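Local coordinates for protein chlorite dismutase (Nitrobacter winogradskyi, PDB 3QPI) that binds heme b and breaks down chlorite, with release of dioxygen, as a compact, catalytically efficient member of the chlorite dismutase family, at residues 110-115 against 163-168; 137-142 against 171-176. One frame throughout, in Å; residues are numbered along the deposited sequence.

Interaction 1 (110-115 against 163-168); sequences DKSHHI and RATEEW. With HEM (protoporphyrin IX containing Fe), chain C.
His114, the axial ligand of the heme, is gripped from both ends of its imidazole: NE2 binds the iron at 2.2 Å, and ND1 donates to Glu167 OE1. The bond from His114 ND1 to Glu167 OE1 is 2.8 Å long and nearly straight at 170°. It lies in the imidazole plane but reaches the carboxylate on its syn side, 27° out of the carboxylate plane. His114 carries its ring anti to the backbone N (chi1 -169°), which swings it off the loop toward the porphyrin, while the extended chain of Glu167 brings its carboxylate to the ring edge. This His-carboxylate pair fixes the rotation of the imidazole. Glu167 OE2 is engaged as well, in a salt bridge to Lys92, itself a heme-binding residue. With an alanine at Glu167, His114 ND1 would probably lose its acceptor and Lys92 one of its partners, leaving the imidazole freer to turn about its bond to the iron. Beside it, the indole of Trp168 meets the imidazole rim to rim, Trp168 CZ3 lying 3.8 Å from His114 CE1, and its CZ2 lies against the heme atom CAC. Two residues before His114, the buried Ser112 OG accepts from Glu167 N at 2.8 Å and also bonds to Ile107 O, tying the backbone of Glu167 to the chain just before His114. Farther out, the extended chains of Lys111 and Glu166 form a weak salt bridge, NZ to OE2 at 3.3 Å, and a water links Lys111 O to Glu166 N. The contact thus joins the end of helix 101-111 to the loop between helix 152-163 and strand 171-181, with Phe108 of the former stacked on His114 and Trp168 resting on Ile90 of strand 84-92.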
loop_
_atom_site.group_PDB
_atom_site.type_symbol
_atom_site.label_atom_id
_atom_site.label_comp_id
_atom_site.label_asym_id
_atom_site.label_seq_id
_atom_site.Cartn_x
_atom_site.Cartn_y
_atom_site.Cartn_z
ATOM N N ASP A 110 15.448 10.565 -3.542
ATOM C CA ASP A 110 16.904 10.737 -3.496
ATOM C C ASP A 110 17.528 10.119 -2.244
ATOM O O ASP A 110 18.587 9.537 -2.323
ATOM C CB ASP A 110 17.300 12.199 -3.655
ATOM C CG ASP A 110 16.917 12.758 -5.020
ATOM O OD1 ASP A 110 16.664 11.969 -5.963
ATOM O OD2 ASP A 110 16.864 13.997 -5.151
ATOM N N LYS A 111 16.854 10.210 -1.106
ATOM C CA LYS A 111 17.348 9.612 0.121
ATOM C C LYS A 111 16.789 8.197 0.352
ATOM O O LYS A 111 17.529 7.310 0.754
ATOM C CB LYS A 111 16.998 10.492 1.314
ATOM C CG LYS A 111 17.419 11.935 1.155
ATOM C CD LYS A 111 17.094 12.726 2.407
ATOM C CE LYS A 111 17.196 14.246 2.187
ATOM N NZ LYS A 111 16.979 15.008 3.457
ATOM N N SER A 112 15.493 7.975 0.111
ATOM C CA SER A 112 14.913 6.660 0.402
ATOM C C SER A 112 14.920 5.749 -0.816
ATOM O O SER A 112 14.729 4.564 -0.670
ATOM C CB SER A 112 13.485 6.786 0.949
ATOM O OG SER A 112 13.442 7.638 2.094
ATOM N N HIS A 113 15.145 6.292 -2.010
ATOM C CA HIS A 113 15.133 5.486 -3.234
ATOM C C HIS A 113 13.917 4.556 -3.332
ATOM O O HIS A 113 14.030 3.398 -3.761
ATOM C CB HIS A 113 16.398 4.651 -3.321
ATOM C CG HIS A 113 17.651 5.453 -3.195
ATOM N ND1 HIS A 113 18.063 6.340 -4.167
ATOM C CD2 HIS A 113 18.575 5.516 -2.208
ATOM C CE1 HIS A 113 19.193 6.912 -3.786
ATOM N NE2 HIS A 113 19.523 6.432 -2.601
ATOM N N HIS A 114 12.759 5.078 -2.940
ATOM C CA HIS A 114 11.522 4.306 -2.926
ATOM C C HIS A 114 11.313 3.601 -4.249
ATOM O O HIS A 114 10.950 2.432 -4.287
ATOM C CB HIS A 114 10.333 5.233 -2.662
ATOM C CG HIS A 114 9.061 4.514 -2.364
ATOM N ND1 HIS A 114 8.351 4.715 -1.199
ATOM C CD2 HIS A 114 8.355 3.611 -3.085
ATOM C CE1 HIS A 114 7.269 3.957 -1.210
ATOM N NE2 HIS A 114 7.251 3.275 -2.342
ATOM N N ILE A 115 11.531 4.317 -5.340
ATOM C CA ILE A 115 11.281 3.739 -6.637
ATOM C C ILE A 115 12.439 2.856 -7.043
ATOM O O ILE A 115 12.239 1.673 -7.322
ATOM C CB ILE A 115 11.044 4.808 -7.698
ATOM C CG1 ILE A 115 9.798 5.628 -7.328
ATOM C CG2 ILE A 115 10.836 4.163 -9.071
ATOM C CD1 ILE A 115 9.436 6.743 -8.320
ATOM N N ARG A 163 10.556 0.071 5.328
ATOM C CA ARG A 163 10.344 0.518 6.694
ATOM C C ARG A 163 11.639 0.968 7.369
ATOM O O ARG A 163 11.581 1.602 8.426
ATOM C CB ARG A 163 9.632 -0.554 7.525
ATOM C CG ARG A 163 8.127 -0.530 7.299
ATOM C CD ARG A 163 7.362 -1.690 7.933
ATOM N NE ARG A 163 5.962 -1.614 7.510
ATOM C CZ ARG A 163 5.077 -2.600 7.611
ATOM N NH1 ARG A 163 5.413 -3.778 8.131
ATOM N NH2 ARG A 163 3.839 -2.399 7.184
ATOM N N ALA A 164 12.798 0.690 6.766
ATOM C CA ALA A 164 14.073 1.201 7.327
ATOM C C ALA A 164 14.485 2.568 6.757
ATOM O O ALA A 164 15.528 3.088 7.117
ATOM C CB ALA A 164 15.215 0.195 7.112
ATOM N N THR A 165 13.682 3.141 5.863
ATOM C CA THR A 165 14.109 4.327 5.117
ATOM C C THR A 165 13.773 5.608 5.861
ATOM O O THR A 165 12.994 5.596 6.820
ATOM C CB THR A 165 13.490 4.361 3.739
ATOM O OG1 THR A 165 12.056 4.438 3.853
ATOM C CG2 THR A 165 13.884 3.089 2.967
ATOM N N GLU A 166 14.426 6.695 5.458
ATOM C CA GLU A 166 14.135 8.017 6.017
ATOM C C GLU A 166 12.662 8.382 5.742
ATOM O O GLU A 166 11.990 8.980 6.594
ATOM C CB GLU A 166 15.072 9.070 5.426
ATOM C CG GLU A 166 14.894 10.480 6.015
ATOM C CD GLU A 166 15.918 11.484 5.479
ATOM O OE1 GLU A 166 17.046 11.058 5.153
ATOM O OE2 GLU A 166 15.597 12.699 5.373
ATOM N N GLU A 167 12.166 8.022 4.557
ATOM C CA GLU A 167 10.762 8.238 4.268
ATOM C C GLU A 167 9.894 7.679 5.397
ATOM O O GLU A 167 8.951 8.333 5.837
ATOM C CB GLU A 167 10.347 7.607 2.942
ATOM C CG GLU A 167 8.818 7.662 2.736
ATOM C CD GLU A 167 8.360 7.180 1.363
ATOM O OE1 GLU A 167 9.188 6.622 0.619
ATOM O OE2 GLU A 167 7.170 7.385 1.016
ATOM N N TRP A 168 10.217 6.483 5.879
ATOM C CA TRP A 168 9.360 5.839 6.860
ATOM C C TRP A 168 9.416 6.441 8.262
ATOM O O TRP A 168 8.536 6.149 9.079
ATOM C CB TRP A 168 9.581 4.322 6.920
ATOM C CG TRP A 168 8.351 3.593 6.336
ATOM C CD1 TRP A 168 7.356 2.952 7.028
ATOM C CD2 TRP A 168 7.991 3.509 4.946
ATOM N NE1 TRP A 168 6.412 2.449 6.147
ATOM C CE2 TRP A 168 6.783 2.771 4.866
ATOM C CE3 TRP A 168 8.589 3.962 3.760
ATOM C CZ2 TRP A 168 6.162 2.480 3.647
ATOM C CZ3 TRP A 168 7.974 3.665 2.545
ATOM C CH2 TRP A 168 6.765 2.941 2.504
HETATM C CHA HEM C . 4.223 5.623 -3.637
HETATM C CHB HEM C . 6.503 2.376 -6.314
HETATM C CHC HEM C . 6.065 -0.885 -2.733
HETATM C CHD HEM C . 4.081 2.446 -0.027
HETATM C C1A HEM C . 4.863 4.969 -4.634
HETATM C C2A HEM C . 5.140 5.610 -5.911
HETATM C C3A HEM C . 5.772 4.723 -6.705
HETATM C C4A HEM C . 5.908 3.504 -5.910
HETATM C CMA HEM C . 6.285 4.986 -8.168
HETATM C CAA HEM C . 4.765 7.077 -6.171
HETATM C CBA HEM C . 3.449 7.266 -6.913
HETATM C CGA HEM C . 3.367 8.744 -7.239
HETATM O O1A HEM C . 2.502 9.390 -6.618
HETATM O O2A HEM C . 4.160 9.280 -8.076
HETATM C C1B HEM C . 6.529 1.265 -5.543
HETATM C C2B HEM C . 6.980 -0.002 -6.063
HETATM C C3B HEM C . 6.819 -0.897 -5.099
HETATM C C4B HEM C . 6.295 -0.230 -3.923
HETATM C CMB HEM C . 7.502 -0.320 -7.488
HETATM C CAB HEM C . 7.196 -2.387 -5.258
HETATM C CBB HEM C . 6.302 -3.326 -4.940
HETATM C C1C HEM C . 5.519 -0.290 -1.663
HETATM C C2C HEM C . 5.198 -0.881 -0.363
HETATM C C3C HEM C . 4.609 0.073 0.356
HETATM C C4C HEM C . 4.592 1.275 -0.457
HETATM C CMC HEM C . 5.433 -2.363 0.017
HETATM C CAC HEM C . 4.078 0.052 1.799
HETATM C CBC HEM C . 4.608 -0.802 2.685
HETATM C C1D HEM C . 3.887 3.572 -0.723
HETATM C C2D HEM C . 3.274 4.753 -0.165
HETATM C C3D HEM C . 3.323 5.736 -1.326
HETATM C C4D HEM C . 3.977 5.048 -2.414
HETATM C CMD HEM C . 2.672 5.020 1.254
HETATM C CAD HEM C . 2.819 7.185 -1.341
HETATM C CBD HEM C . 4.034 8.059 -0.992
HETATM C CGD HEM C . 3.580 9.491 -0.812
HETATM O O1D HEM C . 2.927 10.020 -1.740
HETATM O O2D HEM C . 3.869 10.102 0.254
HETATM N NA HEM C . 5.328 3.642 -4.641
HETATM N NB HEM C . 6.108 1.118 -4.222
HETATM N NC HEM C . 5.146 1.025 -1.683
HETATM N ND HEM C . 4.308 3.777 -2.048
HETATM FE FE HEM C . 5.321 2.445 -2.958
HETATM O O HOH W 1 16.820 6.209 3.529
#

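Interaction 2 (137-142 against 171-176); sequences EPFDFL and VEREVD. With HEM (protoporphyrin IX containing Fe), chain C.
Arg173 lays its guanidinium against the end of the Phe139 ring, and this pair carries most of the contact. Glu172 and Arg173 both face Arg91 of strand 84-92 in a classic beta bulge. From there Arg173 reaches across: CZ of the Phe139 ring stands over the centre of the guanidinium face, 3.5 Å from Arg173 CZ, with the two planes 30° apart and the side chains crossing at about a right angle. The arginine is extended from CG to NE, its CG anti to the backbone N (chi1 -171°); this carries the aliphatic part along the ring, with Arg173 CG 3.6 Å from Phe139 CE1. At the guanidinium edge, Arg173 NH1 comes within 3.9 Å of Pro138 CB. NE and NH2 are held by the carbonyls of Glu25 and Ser26, which keep the flat group in place beside the ring. Glu174 follows with its side chain turned away, its carboxylate bound to Arg163 and Trp168; only its backbone N approaches the ring edge. Val175 then points back, and its CG2 touches Phe139 CZ at 3.9 Å in a purely apolar contact. Across the contact there is no hydrogen bond, since strand 84-92 runs between strands 141-147 and 171-181. Such packing across an intervening strand belongs here to the antiparallel sheet of the dimeric alpha-beta barrel fold of chlorite dismutases, next to the heme pocket, where Phe141 places a ring face against the heme atom CAD.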
loop_
_atom_site.group_PDB
_atom_site.type_symbol
_atom_site.label_atom_id
_atom_site.label_comp_id
_atom_site.label_asym_id
_atom_site.label_seq_id
_atom_site.Cartn_x
_atom_site.Cartn_y
_atom_site.Cartn_z
ATOM N N GLU A 137 -10.051 10.449 5.733
ATOM C CA GLU A 137 -9.856 9.127 6.302
ATOM C C GLU A 137 -8.765 9.177 7.353
ATOM O O GLU A 137 -7.893 10.041 7.297
ATOM C CB GLU A 137 -9.513 8.121 5.205
ATOM C CG GLU A 137 -10.732 7.746 4.357
ATOM C CD GLU A 137 -11.565 6.628 4.989
ATOM O OE1 GLU A 137 -11.015 5.558 5.322
ATOM O OE2 GLU A 137 -12.783 6.809 5.151
ATOM N N PRO A 138 -8.816 8.253 8.326
ATOM C CA PRO A 138 -7.785 8.129 9.369
ATOM C C PRO A 138 -6.411 7.659 8.844
ATOM O O PRO A 138 -5.432 7.641 9.593
ATOM C CB PRO A 138 -8.374 7.092 10.326
ATOM C CG PRO A 138 -9.297 6.278 9.471
ATOM C CD PRO A 138 -9.876 7.237 8.463
ATOM N N PHE A 139 -6.334 7.268 7.579
ATOM C CA PHE A 139 -5.032 7.006 6.969
ATOM C C PHE A 139 -4.870 7.957 5.813
ATOM O O PHE A 139 -5.838 8.596 5.405
ATOM C CB PHE A 139 -4.931 5.555 6.502
ATOM C CG PHE A 139 -4.958 4.572 7.633
ATOM C CD1 PHE A 139 -3.779 4.247 8.318
ATOM C CD2 PHE A 139 -6.169 3.989 8.041
ATOM C CE1 PHE A 139 -3.807 3.341 9.382
ATOM C CE2 PHE A 139 -6.207 3.084 9.105
ATOM C CZ PHE A 139 -5.017 2.758 9.779
ATOM N N ASP A 140 -3.649 8.065 5.302
ATOM C CA ASP A 140 -3.359 8.907 4.151
ATOM C C ASP A 140 -3.322 8.081 2.873
ATOM O O ASP A 140 -3.662 8.564 1.801
ATOM C CB ASP A 140 -2.009 9.631 4.327
ATOM C CG ASP A 140 -2.027 10.636 5.470
ATOM O OD1 ASP A 140 -3.132 11.048 5.851
ATOM O OD2 ASP A 140 -0.941 11.014 5.980
ATOM N N PHE A 141 -2.881 6.837 2.977
ATOM C CA PHE A 141 -2.824 5.986 1.804
ATOM C C PHE A 141 -3.347 4.607 2.154
ATOM O O PHE A 141 -3.240 4.174 3.295
ATOM C CB PHE A 141 -1.381 5.857 1.306
ATOM C CG PHE A 141 -0.663 7.164 1.189
ATOM C CD1 PHE A 141 -0.879 7.990 0.091
ATOM C CD2 PHE A 141 0.234 7.577 2.180
ATOM C CE1 PHE A 141 -0.210 9.226 -0.013
ATOM C CE2 PHE A 141 0.886 8.804 2.078
ATOM C CZ PHE A 141 0.675 9.617 0.968
ATOM N N LEU A 142 -3.910 3.927 1.164
ATOM C CA LEU A 142 -4.160 2.497 1.252
ATOM C C LEU A 142 -3.295 1.871 0.172
ATOM O O LEU A 142 -3.433 2.191 -1.014
ATOM C CB LEU A 142 -5.635 2.170 1.028
ATOM C CG LEU A 142 -6.631 2.910 1.939
ATOM C CD1 LEU A 142 -8.083 2.538 1.610
ATOM C CD2 LEU A 142 -6.341 2.603 3.390
ATOM N N VAL A 171 6.185 8.028 9.047
ATOM C CA VAL A 171 4.934 7.275 9.200
ATOM C C VAL A 171 4.521 7.193 10.666
ATOM O O VAL A 171 5.299 6.767 11.503
ATOM C CB VAL A 171 5.043 5.856 8.615
ATOM C CG1 VAL A 171 3.791 5.031 8.939
ATOM C CG2 VAL A 171 5.263 5.935 7.123
ATOM N N GLU A 172 3.301 7.597 10.978
ATOM C CA GLU A 172 2.867 7.633 12.370
ATOM C C GLU A 172 1.743 6.646 12.669
ATOM O O GLU A 172 1.407 6.418 13.833
ATOM C CB GLU A 172 2.433 9.053 12.766
ATOM C CG GLU A 172 1.136 9.532 12.105
ATOM C CD GLU A 172 0.752 10.939 12.556
ATOM O OE1 GLU A 172 -0.444 11.286 12.524
ATOM O OE2 GLU A 172 1.660 11.706 12.947
ATOM N N ARG A 173 1.138 6.091 11.627
ATOM C CA ARG A 173 0.239 4.969 11.813
ATOM C C ARG A 173 0.332 4.040 10.610
ATOM O O ARG A 173 0.381 4.495 9.473
ATOM C CB ARG A 173 -1.203 5.427 12.041
ATOM C CG ARG A 173 -2.140 4.299 12.454
ATOM C CD ARG A 173 -3.584 4.768 12.703
ATOM N NE ARG A 173 -4.432 3.637 13.098
ATOM C CZ ARG A 173 -5.767 3.612 13.048
ATOM N NH1 ARG A 173 -6.448 4.673 12.633
ATOM N NH2 ARG A 173 -6.427 2.512 13.420
ATOM N N GLU A 174 0.339 2.735 10.878
ATOM C CA GLU A 174 0.524 1.736 9.848
ATOM C C GLU A 174 0.070 0.387 10.362
ATOM O O GLU A 174 0.396 -0.001 11.478
ATOM C CB GLU A 174 2.001 1.669 9.450
ATOM C CG GLU A 174 2.336 0.648 8.386
ATOM C CD GLU A 174 3.747 0.816 7.879
ATOM O OE1 GLU A 174 4.562 1.401 8.612
ATOM O OE2 GLU A 174 4.046 0.406 6.746
ATOM N N VAL A 175 -0.683 -0.335 9.542
ATOM C CA VAL A 175 -1.206 -1.620 9.958
ATOM C C VAL A 175 -0.885 -2.640 8.876
ATOM O O VAL A 175 -0.913 -2.328 7.687
ATOM C CB VAL A 175 -2.731 -1.568 10.190
ATOM C CG1 VAL A 175 -3.244 -2.918 10.726
ATOM C CG2 VAL A 175 -3.094 -0.414 11.135
ATOM N N ASP A 176 -0.564 -3.851 9.307
ATOM C CA ASP A 176 -0.245 -4.932 8.401
ATOM C C ASP A 176 -1.445 -5.896 8.243
ATOM O O ASP A 176 -1.781 -6.650 9.165
ATOM C CB ASP A 176 0.988 -5.687 8.926
ATOM C CG ASP A 176 2.261 -5.312 8.186
ATOM O OD1 ASP A 176 2.176 -4.730 7.085
ATOM O OD2 ASP A 176 3.355 -5.601 8.704
HETATM C CHA HEM C . 4.223 5.623 -3.637
HETATM C CHB HEM C . 6.503 2.376 -6.314
HETATM C CHC HEM C . 6.065 -0.885 -2.733
HETATM C CHD HEM C . 4.081 2.446 -0.027
HETATM C C1A HEM C . 4.863 4.969 -4.634
HETATM C C2A HEM C . 5.140 5.610 -5.911
HETATM C C3A HEM C . 5.772 4.723 -6.705
HETATM C C4A HEM C . 5.908 3.504 -5.910
HETATM C CMA HEM C . 6.285 4.986 -8.168
HETATM C CAA HEM C . 4.765 7.077 -6.171
HETATM C CBA HEM C . 3.449 7.266 -6.913
HETATM C CGA HEM C . 3.367 8.744 -7.239
HETATM O O1A HEM C . 2.502 9.390 -6.618
HETATM O O2A HEM C . 4.160 9.280 -8.076
HETATM C C1B HEM C . 6.529 1.265 -5.543
HETATM C C2B HEM C . 6.980 -0.002 -6.063
HETATM C C3B HEM C . 6.819 -0.897 -5.099
HETATM C C4B HEM C . 6.295 -0.230 -3.923
HETATM C CMB HEM C . 7.502 -0.320 -7.488
HETATM C CAB HEM C . 7.196 -2.387 -5.258
HETATM C CBB HEM C . 6.302 -3.326 -4.940
HETATM C C1C HEM C . 5.519 -0.290 -1.663
HETATM C C2C HEM C . 5.198 -0.881 -0.363
HETATM C C3C HEM C . 4.609 0.073 0.356
HETATM C C4C HEM C . 4.592 1.275 -0.457
HETATM C CMC HEM C . 5.433 -2.363 0.017
HETATM C CAC HEM C . 4.078 0.052 1.799
HETATM C CBC HEM C . 4.608 -0.802 2.685
HETATM C C1D HEM C . 3.887 3.572 -0.723
HETATM C C2D HEM C . 3.274 4.753 -0.165
HETATM C C3D HEM C . 3.323 5.736 -1.326
HETATM C C4D HEM C . 3.977 5.048 -2.414
HETATM C CMD HEM C . 2.672 5.020 1.254
HETATM C CAD HEM C . 2.819 7.185 -1.341
HETATM C CBD HEM C . 4.034 8.059 -0.992
HETATM C CGD HEM C . 3.580 9.491 -0.812
HETATM O O1D HEM C . 2.927 10.020 -1.740
HETATM O O2D HEM C . 3.869 10.102 0.254
HETATM N NA HEM C . 5.328 3.642 -4.641
HETATM N NB HEM C . 6.108 1.118 -4.222
HETATM N NC HEM C . 5.146 1.025 -1.683
HETATM N ND HEM C . 4.308 3.777 -2.048
HETATM FE FE HEM C . 5.321 2.445 -2.958
#

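Overall arrangement
Interactions 1 and 2 lie about 17 Å apart between centres and both touch the heme. Interaction 1 is peripheral and mixed in burial: polar, largely hydrogen-bonded, made by loops at the helix-bearing side of the sheet, with a buried core at the metal and a solvent-facing ion pair outside. Interaction 2 is more deeply buried, at the sheet, between the loop leading into strand 141-147 and strand 171-181, and relies on apolar and guanidinium-ring packing without a hydrogen bond of its own. Their segments alternate along the chain, and 163-168 runs on almost directly into 171-176. Arg163 ties the two together: NH1 reaches Asp176 OD2 and NH2 reaches Glu174 OE2, each at 2.8 Å.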